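Local atomic coordinates of putative glycosylhydrolase (Parabacteroides distasonis, PDB entry 3S5Q), a protein that probably acts as a glycoside hydrolase of the 3-keto-disaccharide hydrolase family, built on a concanavalin A-like beta-sandwich, its substrate not being established. Residues W54-E60 against T189-G194; G144-D148 against S158-A162. All coordinates share one frame; numbering follows the deposited sequence.

Interaction 1: W54-E60 against T189-G194; sequences WTKVQYE and TKGYIG. With EDO (1,2-ethanediol), chain J.
Gln-58 lays its CG over one face of the Tyr-192 ring, 3.7 Å from the centroid and 9° off the normal, a CH-pi contact; its amide is turned 50° from the ring, and Lys-56 O and Thr-55 OG1 sit at the edge. Lys-85, on a loop, adds a cation-pi contact and bonds Thr-55 O. Trp-54, edge-to-face with Trp-88, brings CE3 within 3.5 Å of Gly-194 CA. In the five-stranded sheet of a concanavalin A-like sandwich, strand 54-55 pairs antiparallel with 192-194 (Trp-54/Gly-194); after a loop and a two-residue register shift, a lone bridge, Tyr-59/Gly-191, follows, bonded in both directions. Thr-55 N donates to Ile-193 O. Thr-55 OG1 lies between its backbone N and carbonyl carbon (chi1 60°), which turns it to Ile-193 N, accepting at 2.9 Å while donating to Val-57 O at 2.8 Å. Ile-193 CD1 meets Tyr-59 CD2 at 3.7 Å, and both side chains touch Leu-211 of the other sheet. Glu-60 OE2 and Lys-190 NZ form a long salt bridge, 3.9 Å. A water donates to Glu-60 OE1 at 2.7 Å and accepts from Thr-189 OG1, which itself accepts from ethanediol O2 at 2.8 Å.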
loop_
_atom_site.group_PDB
_atom_site.type_symbol
_atom_site.label_atom_id
_atom_site.label_comp_id
_atom_site.label_asym_id
_atom_site.label_seq_id
_atom_site.Cartn_x
_atom_site.Cartn_y
_atom_site.Cartn_z
ATOM N N TRP A 54 10.766 0.044 6.424
ATOM C CA TRP A 54 11.175 0.918 5.331
ATOM C C TRP A 54 12.339 0.353 4.536
ATOM O O TRP A 54 13.213 -0.331 5.074
ATOM C CB TRP A 54 11.655 2.266 5.867
ATOM C CG TRP A 54 10.673 3.005 6.661
ATOM C CD1 TRP A 54 10.623 3.087 8.013
ATOM C CD2 TRP A 54 9.595 3.811 6.163
ATOM N NE1 TRP A 54 9.575 3.904 8.400
ATOM C CE2 TRP A 54 8.949 4.383 7.283
ATOM C CE3 TRP A 54 9.141 4.150 4.870
ATOM C CZ2 TRP A 54 7.847 5.224 7.162
ATOM C CZ3 TRP A 54 8.047 5.003 4.751
ATOM C CH2 TRP A 54 7.404 5.518 5.894
ATOM N N THR A 55 12.346 0.675 3.254
ATOM C CA THR A 55 13.488 0.419 2.415
ATOM C C THR A 55 14.610 1.355 2.890
ATOM O O THR A 55 14.354 2.406 3.512
ATOM C CB THR A 55 13.158 0.688 0.927
ATOM O OG1 THR A 55 12.750 2.064 0.749
ATOM C CG2 THR A 55 12.072 -0.292 0.405
ATOM N N LYS A 56 15.842 0.946 2.616
ATOM C CA LYS A 56 17.011 1.772 2.859
ATOM C C LYS A 56 17.400 2.636 1.672
ATOM O O LYS A 56 18.244 3.529 1.812
ATOM C CB LYS A 56 18.190 0.873 3.237
ATOM C CG LYS A 56 18.146 0.417 4.674
ATOM C CD LYS A 56 19.279 -0.519 4.986
ATOM C CE LYS A 56 19.537 -0.592 6.480
ATOM N NZ LYS A 56 20.587 -1.594 6.757
ATOM N N VAL A 57 16.823 2.355 0.505
ATOM C CA VAL A 57 17.090 3.134 -0.710
ATOM C C VAL A 57 15.766 3.745 -1.173
ATOM O O VAL A 57 14.706 3.238 -0.855
ATOM C CB VAL A 57 17.783 2.260 -1.845
ATOM C CG1 VAL A 57 18.792 1.273 -1.260
ATOM C CG2 VAL A 57 16.800 1.504 -2.656
ATOM N N GLN A 58 15.839 4.853 -1.905
ATOM C CA GLN A 58 14.662 5.526 -2.412
ATOM C C GLN A 58 14.372 5.044 -3.815
ATOM O O GLN A 58 15.287 4.650 -4.551
ATOM C CB GLN A 58 14.871 7.038 -2.435
ATOM C CG GLN A 58 15.086 7.621 -1.072
ATOM C CD GLN A 58 15.347 9.102 -1.092
ATOM O OE1 GLN A 58 14.724 9.846 -1.833
ATOM N NE2 GLN A 58 16.251 9.544 -0.228
ATOM N N TYR A 59 13.098 5.100 -4.179
ATOM C CA TYR A 59 12.624 4.579 -5.450
ATOM C C TYR A 59 11.720 5.590 -6.144
ATOM O O TYR A 59 10.918 6.279 -5.502
ATOM C CB TYR A 59 11.850 3.283 -5.237
ATOM C CG TYR A 59 12.686 2.109 -4.766
ATOM C CD1 TYR A 59 13.367 1.307 -5.685
ATOM C CD2 TYR A 59 12.755 1.766 -3.436
ATOM C CE1 TYR A 59 14.139 0.227 -5.298
ATOM C CE2 TYR A 59 13.515 0.652 -3.028
ATOM C CZ TYR A 59 14.219 -0.088 -3.967
ATOM O OH TYR A 59 14.955 -1.169 -3.580
ATOM N N GLU A 60 11.834 5.616 -7.465
ATOM C CA GLU A 60 10.933 6.341 -8.363
ATOM C C GLU A 60 10.677 5.474 -9.625
ATOM O O GLU A 60 11.421 4.539 -9.905
ATOM C CB GLU A 60 11.539 7.688 -8.766
ATOM C CG GLU A 60 12.850 7.559 -9.459
ATOM C CD GLU A 60 13.451 8.902 -9.834
ATOM O OE1 GLU A 60 12.687 9.910 -9.790
ATOM O OE2 GLU A 60 14.662 8.910 -10.222
ATOM N N THR A 189 8.336 12.859 -6.259
ATOM C CA THR A 189 7.888 11.559 -6.772
ATOM C C THR A 189 9.024 10.525 -6.678
ATOM O O THR A 189 9.146 9.631 -7.514
ATOM C CB THR A 189 7.312 11.702 -8.187
ATOM O OG1 THR A 189 8.316 12.242 -9.069
ATOM C CG2 THR A 189 6.081 12.644 -8.155
ATOM N N LYS A 190 9.851 10.673 -5.630
ATOM C CA LYS A 190 10.961 9.772 -5.319
ATOM C C LYS A 190 11.069 9.673 -3.778
ATOM O O LYS A 190 10.996 10.683 -3.065
ATOM C CB LYS A 190 12.271 10.303 -5.926
ATOM C CG LYS A 190 13.482 9.350 -5.739
ATOM C CD LYS A 190 14.828 9.924 -6.244
ATOM C CE LYS A 190 15.835 8.807 -6.496
ATOM N NZ LYS A 190 17.071 9.322 -7.193
ATOM N N GLY A 191 11.197 8.457 -3.255
ATOM C CA GLY A 191 11.307 8.323 -1.837
ATOM C C GLY A 191 11.456 6.890 -1.389
ATOM O O GLY A 191 11.447 5.979 -2.194
ATOM N N TYR A 192 11.579 6.724 -0.077
ATOM C CA TYR A 192 11.598 5.415 0.543
ATOM C C TYR A 192 10.226 4.793 0.341
ATOM O O TYR A 192 9.215 5.504 0.213
ATOM C CB TYR A 192 11.917 5.523 2.054
ATOM C CG TYR A 192 13.252 6.148 2.286
ATOM C CD1 TYR A 192 14.418 5.419 2.088
ATOM C CD2 TYR A 192 13.364 7.495 2.616
ATOM C CE1 TYR A 192 15.650 6.019 2.258
ATOM C CE2 TYR A 192 14.585 8.089 2.812
ATOM C CZ TYR A 192 15.725 7.353 2.604
ATOM O OH TYR A 192 16.958 7.939 2.813
ATOM N N ILE A 193 10.205 3.463 0.348
ATOM C CA ILE A 193 8.956 2.714 0.345
ATOM C C ILE A 193 8.822 2.070 1.726
ATOM O O ILE A 193 9.802 1.595 2.274
ATOM C CB ILE A 193 8.938 1.614 -0.752
ATOM C CG1 ILE A 193 8.889 2.219 -2.162
ATOM C CG2 ILE A 193 7.772 0.647 -0.492
ATOM C CD1 ILE A 193 9.065 1.198 -3.286
ATOM N N GLY A 194 7.608 2.086 2.275
ATOM C CA GLY A 194 7.326 1.472 3.567
ATOM C C GLY A 194 6.026 0.725 3.597
ATOM O O GLY A 194 5.117 0.987 2.799
HETATM C C1 EDO J . 8.217 14.731 -12.189
HETATM O O1 EDO J . 7.257 14.171 -13.075
HETATM C C2 EDO J . 7.561 14.700 -10.817
HETATM O O2 EDO J . 8.537 14.910 -9.795
HETATM O O HOH W 1 10.152 10.694 -10.334
#

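Interaction 2: G144-D148 against S158-A162; sequences GQQID and SANLA. With EDO (1,2-ethanediol), chain E.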
loop_
_atom_site.group_PDB
_atom_site.type_symbol
_atom_site.label_atom_id
_atom_site.label_comp_id
_atom_site.label_asym_id
_atom_site.label_seq_id
_atom_site.Cartn_x
_atom_site.Cartn_y
_atom_site.Cartn_z
ATOM N N GLY A 144 6.308 8.878 -11.790
ATOM C CA GLY A 144 6.236 10.281 -11.407
ATOM C C GLY A 144 4.894 10.633 -10.756
ATOM O O GLY A 144 4.486 10.057 -9.747
ATOM N N GLN A 145 4.213 11.624 -11.323
ATOM C CA GLN A 145 2.934 12.059 -10.761
ATOM C C GLN A 145 1.721 11.170 -11.104
ATOM O O GLN A 145 0.639 11.334 -10.512
ATOM C CB GLN A 145 2.664 13.490 -11.144
ATOM C CG GLN A 145 3.659 14.479 -10.569
ATOM C CD GLN A 145 3.260 15.926 -10.853
ATOM O OE1 GLN A 145 3.200 16.355 -12.014
ATOM N NE2 GLN A 145 2.999 16.692 -9.788
ATOM N N GLN A 146 1.926 10.165 -11.949
ATOM C CA GLN A 146 0.851 9.251 -12.343
ATOM C C GLN A 146 0.853 8.000 -11.467
ATOM O O GLN A 146 1.809 7.231 -11.483
ATOM C CB GLN A 146 0.978 8.937 -13.859
ATOM C CG GLN A 146 -0.188 8.091 -14.424
ATOM C CD GLN A 146 -1.567 8.730 -14.180
ATOM O OE1 GLN A 146 -1.769 9.919 -14.445
ATOM N NE2 GLN A 146 -2.508 7.937 -13.681
ATOM N N ILE A 147 -0.204 7.837 -10.669
ATOM C CA ILE A 147 -0.324 6.741 -9.714
ATOM C C ILE A 147 -1.473 5.844 -10.168
ATOM O O ILE A 147 -2.553 6.339 -10.393
ATOM C CB ILE A 147 -0.616 7.224 -8.286
ATOM C CG1 ILE A 147 0.413 8.304 -7.857
ATOM C CG2 ILE A 147 -0.698 6.009 -7.306
ATOM C CD1 ILE A 147 1.887 7.911 -8.106
ATOM N N ASP A 148 -1.207 4.551 -10.310
ATOM C CA ASP A 148 -2.225 3.570 -10.662
ATOM C C ASP A 148 -2.190 2.401 -9.709
ATOM O O ASP A 148 -1.132 1.887 -9.407
ATOM C CB ASP A 148 -2.055 3.126 -12.107
ATOM C CG ASP A 148 -2.473 4.219 -13.088
ATOM O OD1 ASP A 148 -3.699 4.336 -13.360
ATOM O OD2 ASP A 148 -1.589 4.980 -13.534
ATOM N N SER A 158 -6.741 5.534 -10.570
ATOM C CA SER A 158 -5.818 6.174 -11.504
ATOM C C SER A 158 -5.872 7.637 -11.099
ATOM O O SER A 158 -6.957 8.232 -11.035
ATOM C CB SER A 158 -6.241 5.994 -12.955
ATOM O OG SER A 158 -5.191 6.397 -13.838
ATOM N N ALA A 159 -4.722 8.200 -10.771
ATOM C CA ALA A 159 -4.661 9.562 -10.296
ATOM C C ALA A 159 -3.414 10.266 -10.822
ATOM O O ALA A 159 -2.318 9.681 -10.888
ATOM C CB ALA A 159 -4.762 9.565 -8.717
ATOM N N ASN A 160 -3.598 11.508 -11.271
ATOM C CA ASN A 160 -2.481 12.371 -11.646
ATOM C C ASN A 160 -2.308 13.427 -10.537
ATOM O O ASN A 160 -3.185 14.299 -10.359
ATOM C CB ASN A 160 -2.787 13.016 -12.986
ATOM C CG ASN A 160 -1.769 14.057 -13.393
ATOM O OD1 ASN A 160 -0.665 14.171 -12.819
ATOM N ND2 ASN A 160 -2.131 14.828 -14.417
ATOM N N LEU A 161 -1.204 13.307 -9.790
ATOM C CA LEU A 161 -0.988 14.085 -8.572
ATOM C C LEU A 161 -0.929 15.575 -8.873
ATOM O O LEU A 161 -1.189 16.382 -7.997
ATOM C CB LEU A 161 0.279 13.647 -7.810
ATOM C CG LEU A 161 0.318 12.223 -7.194
ATOM C CD1 LEU A 161 1.683 12.046 -6.523
ATOM C CD2 LEU A 161 -0.826 11.919 -6.223
ATOM N N ALA A 162 -0.661 15.919 -10.130
ATOM C CA ALA A 162 -0.672 17.307 -10.564
ATOM C C ALA A 162 -2.017 18.009 -10.350
ATOM O O ALA A 162 -2.041 19.214 -10.246
ATOM C CB ALA A 162 -0.236 17.426 -12.032
HETATM C C1 EDO E . -9.725 4.306 -12.413
HETATM O O1 EDO E . -9.678 3.956 -13.815
HETATM C C2 EDO E . -10.516 5.584 -12.087
HETATM O O2 EDO E . -10.027 6.205 -10.881
HETATM O O HOH W 2 1.396 14.868 -14.197
#
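Gln-145 opens the pairing of 144-148 with 158-162, which belong to a beta hairpin in the larger sheet of the sandwich; the axes of strands 146-148 and 158-160 are nearly antiparallel and approach to 4.8 Å. Its carbonyl oxygen accepts from Leu-161 N at 2.8 Å, just where the partner leaves strand 158-160 for a 3-10 turn. The extended side chain carries Gln-145 OE1 to Ala-162 CB, 3.6 Å away, and a water donates both to this oxygen and to Asn-160 OD1. That Asn-160 oxygen also accepts from Ala-162 N, an Asx turn that shapes the strand's exit.

Gln-146 points to the same face as Asn-160 and Ser-158. Its CG lies opposite the backbone N (chi1 -174°), and a bend at chi2 turns the amide forward, toward Asp-148, so that Gln-146 NE2 donates to Asp-148 OD2 at 3.1 Å and 165°, with OD2 close to the plane of the Gln-146 amide. Ile-147 faces the other way: while its N and O pair with Ala-159 in both directions, Ile-147 CG1 packs on Leu-161 CG at 4.0 Å, and Ile-117 touches both Ile-147 and Ala-159. At Asp-148 the two carboxylate oxygens divide the work. Asp-148 OD1 receives Ser-158 OG at 2.6 Å from the syn side, 24° out of the carboxylate plane, and His-155 NE2 also bonds to it.

With Gln-146 on OD2 and two partners on OD1, donors at both oxygens fix the rotation of the carboxylate and tie the polar face of the hairpin together.

Interactions 1 and 2 lie in different sheets of the sandwich, with centres about 17 Å apart. Neither is wholly core: each mixes buried and partly exposed residues, but 54-60 with 189-194 includes four exposed ones and 144-148 with 158-162 none. Interaction 1 joins segments distant in sequence through an interrupted pairing, where backbone and hydroxyl hydrogen bonds combine with a CH-pi contact and aromatic-aliphatic packing, and a long salt bridge lies at its Glu-60/Lys-190 end. Interaction 2 closes a local hairpin in continuous register, one face apolar and the other a polar network centred on a carboxylate. They meet at Thr-189, whose CG2 packs 3.4 Å from Gly-144 O.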